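Local coordinates for mitogen-activated protein kinase, putative (Map kinase-like protein) (Leishmania major, PDB 3PG1) that probably transfers phosphate from ATP to serine or threonine residues of other proteins, as a MAP-kinase-type protein kinase of the parasite, at residues K52-T57 with H107-V112. Sequence-based numbering, arbitrary orientation.
Sequences KRVFNT and HKLYLV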
loop_
_atom_site.group_PDB
_atom_site.type_symbol
_atom_site.label_atom_id
_atom_site.label_comp_id
_atom_site.label_asym_id
_atom_site.label_seq_id
_atom_site.Cartn_x
_atom_site.Cartn_y
_atom_site.Cartn_z
ATOM N N LYS A 52 -2.766 16.430 -6.545
ATOM C CA LYS A 52 -2.311 15.753 -7.752
ATOM C C LYS A 52 -3.112 16.242 -8.950
ATOM O O LYS A 52 -4.345 16.293 -8.902
ATOM C CB LYS A 52 -2.416 14.222 -7.599
ATOM C CG LYS A 52 -1.722 13.441 -8.720
ATOM C CD LYS A 52 -1.867 11.942 -8.505
ATOM C CE LYS A 52 -1.564 11.130 -9.741
ATOM N NZ LYS A 52 -1.806 9.675 -9.518
ATOM N N ARG A 53 -2.398 16.606 -10.021
ATOM C CA ARG A 53 -2.952 17.107 -11.276
ATOM C C ARG A 53 -2.606 16.104 -12.385
ATOM O O ARG A 53 -1.435 15.920 -12.698
ATOM C CB ARG A 53 -2.366 18.505 -11.576
ATOM C CG ARG A 53 -2.907 19.213 -12.812
ATOM C CD ARG A 53 -1.975 20.357 -13.155
ATOM N NE ARG A 53 -2.345 21.070 -14.378
ATOM C CZ ARG A 53 -1.735 20.925 -15.552
ATOM N NH1 ARG A 53 -0.739 20.055 -15.686
ATOM N NH2 ARG A 53 -2.117 21.646 -16.600
ATOM N N VAL A 54 -3.632 15.449 -12.944
ATOM C CA VAL A 54 -3.523 14.449 -14.010
ATOM C C VAL A 54 -3.948 15.141 -15.316
ATOM O O VAL A 54 -5.115 15.528 -15.460
ATOM C CB VAL A 54 -4.391 13.192 -13.712
ATOM C CG1 VAL A 54 -4.332 12.189 -14.860
ATOM C CG2 VAL A 54 -4.003 12.528 -12.384
ATOM N N PHE A 55 -2.993 15.316 -16.251
ATOM C CA PHE A 55 -3.257 15.957 -17.536
ATOM C C PHE A 55 -2.636 15.185 -18.719
ATOM O O PHE A 55 -3.335 14.393 -19.366
ATOM C CB PHE A 55 -2.865 17.454 -17.504
ATOM C CG PHE A 55 -2.984 18.234 -18.802
ATOM C CD1 PHE A 55 -4.129 18.141 -19.590
ATOM C CD2 PHE A 55 -1.980 19.113 -19.198
ATOM C CE1 PHE A 55 -4.243 18.876 -20.775
ATOM C CE2 PHE A 55 -2.101 19.853 -20.377
ATOM C CZ PHE A 55 -3.234 19.735 -21.155
ATOM N N ASN A 56 -1.337 15.403 -18.987
ATOM C CA ASN A 56 -0.641 14.775 -20.103
ATOM C C ASN A 56 0.539 13.873 -19.723
ATOM O O ASN A 56 0.938 13.791 -18.555
ATOM C CB ASN A 56 -0.237 15.834 -21.137
ATOM C CG ASN A 56 -1.399 16.446 -21.889
ATOM O OD1 ASN A 56 -2.545 15.984 -21.821
ATOM N ND2 ASN A 56 -1.130 17.504 -22.633
ATOM N N THR A 57 1.065 13.173 -20.738
ATOM C CA THR A 57 2.209 12.264 -20.672
ATOM C C THR A 57 2.803 12.107 -22.076
ATOM O O THR A 57 2.109 12.357 -23.065
ATOM C CB THR A 57 1.815 10.905 -20.042
ATOM O OG1 THR A 57 2.995 10.122 -19.860
ATOM C CG2 THR A 57 0.780 10.128 -20.876
ATOM N N HIS A 107 -8.593 17.310 -21.283
ATOM C CA HIS A 107 -9.197 16.857 -20.025
ATOM C C HIS A 107 -8.185 16.788 -18.890
ATOM O O HIS A 107 -7.085 16.247 -19.068
ATOM C CB HIS A 107 -9.918 15.509 -20.204
ATOM C CG HIS A 107 -10.684 15.384 -21.489
ATOM N ND1 HIS A 107 -10.303 14.486 -22.472
ATOM C CD2 HIS A 107 -11.773 16.062 -21.919
ATOM C CE1 HIS A 107 -11.170 14.645 -23.459
ATOM N NE2 HIS A 107 -12.067 15.591 -23.176
ATOM N N LYS A 108 -8.573 17.340 -17.716
ATOM C CA LYS A 108 -7.760 17.367 -16.493
ATOM C C LYS A 108 -8.499 16.748 -15.305
ATOM O O LYS A 108 -9.717 16.889 -15.180
ATOM C CB LYS A 108 -7.314 18.802 -16.146
ATOM C CG LYS A 108 -6.192 19.329 -17.033
ATOM C CD LYS A 108 -6.065 20.837 -16.992
ATOM C CE LYS A 108 -5.258 21.368 -18.156
ATOM N NZ LYS A 108 -6.098 22.168 -19.084
ATOM N N LEU A 109 -7.744 16.077 -14.429
ATOM C CA LEU A 109 -8.258 15.447 -13.215
ATOM C C LEU A 109 -7.406 15.878 -12.028
ATOM O O LEU A 109 -6.172 15.896 -12.100
ATOM C CB LEU A 109 -8.354 13.912 -13.361
ATOM C CG LEU A 109 -8.443 13.033 -12.089
ATOM C CD1 LEU A 109 -9.751 13.234 -11.337
ATOM C CD2 LEU A 109 -8.308 11.583 -12.435
ATOM N N TYR A 110 -8.085 16.276 -10.954
ATOM C CA TYR A 110 -7.441 16.754 -9.739
ATOM C C TYR A 110 -7.817 15.862 -8.595
ATOM O O TYR A 110 -8.994 15.521 -8.403
ATOM C CB TYR A 110 -7.807 18.214 -9.445
ATOM C CG TYR A 110 -7.575 19.145 -10.615
ATOM C CD1 TYR A 110 -6.394 19.872 -10.730
ATOM C CD2 TYR A 110 -8.530 19.287 -11.618
ATOM C CE1 TYR A 110 -6.172 20.728 -11.810
ATOM C CE2 TYR A 110 -8.305 20.109 -12.721
ATOM C CZ TYR A 110 -7.130 20.842 -12.806
ATOM O OH TYR A 110 -6.907 21.646 -13.898
ATOM N N LEU A 111 -6.793 15.467 -7.849
ATOM C CA LEU A 111 -6.914 14.566 -6.728
ATOM C C LEU A 111 -6.327 15.166 -5.496
ATOM O O LEU A 111 -5.158 15.555 -5.469
ATOM C CB LEU A 111 -6.227 13.247 -7.072
ATOM C CG LEU A 111 -6.854 12.525 -8.246
ATOM C CD1 LEU A 111 -5.910 11.477 -8.807
ATOM C CD2 LEU A 111 -8.227 11.971 -7.863
ATOM N N VAL A 112 -7.152 15.255 -4.472
ATOM C CA VAL A 112 -6.752 15.844 -3.208
ATOM C C VAL A 112 -6.791 14.796 -2.088
ATOM O O VAL A 112 -7.814 14.108 -1.884
ATOM C CB VAL A 112 -7.603 17.092 -2.868
ATOM C CG1 VAL A 112 -6.974 17.885 -1.731
ATOM C CG2 VAL A 112 -7.808 17.985 -4.094
HETATM O O HOH W 1 -5.723 13.749 -18.420
#
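Antiparallel strand pairing joins Lys52-Val54 to Leu109-Leu111 in the five-stranded sheet of the kinase N-lobe. Lys52 and Leu111 exchange both backbone hydrogen bonds, as do Val54 and Leu109; the straightest is Val54 N to Leu109 O (2.7 Å). Where the pairing ends, a water donates to Phe55 O (2.6 Å) and His107 O (2.9 Å), bridging the parting chains. On the face toward helix 70-85, branched apolar groups suit the buried setting: Val54 CG2 meets Leu111 CD1 at 4.2 Å, and Leu109 and Leu111 pack on Ile80. Lys52 lays its aliphatic chain beside Leu111. The opposite face, covered by helix 7-19, mixes aromatic and charged side chains. Arg53 CG lies 3.7 Å from Tyr110 CE1. Arg53 NE salt-bridges Glu16 OE1, to which Tyr110 OH also hydrogen-bonds; this carboxylate probably offsets the like charges of Arg53 and Lys108 (NH2 to NZ 4.7 Å). Lys108 runs alongside Phe55, its CE over the ring centre (3.7 Å) and NZ in cation-pi range; Phe55 CG, anti to N (chi1 176°), brings the ring there. Lys52 ends the VAIK motif of the protein kinase fold, and Glu79 on helix 70-85 stands where the αC glutamate is expected, here only weakly paired.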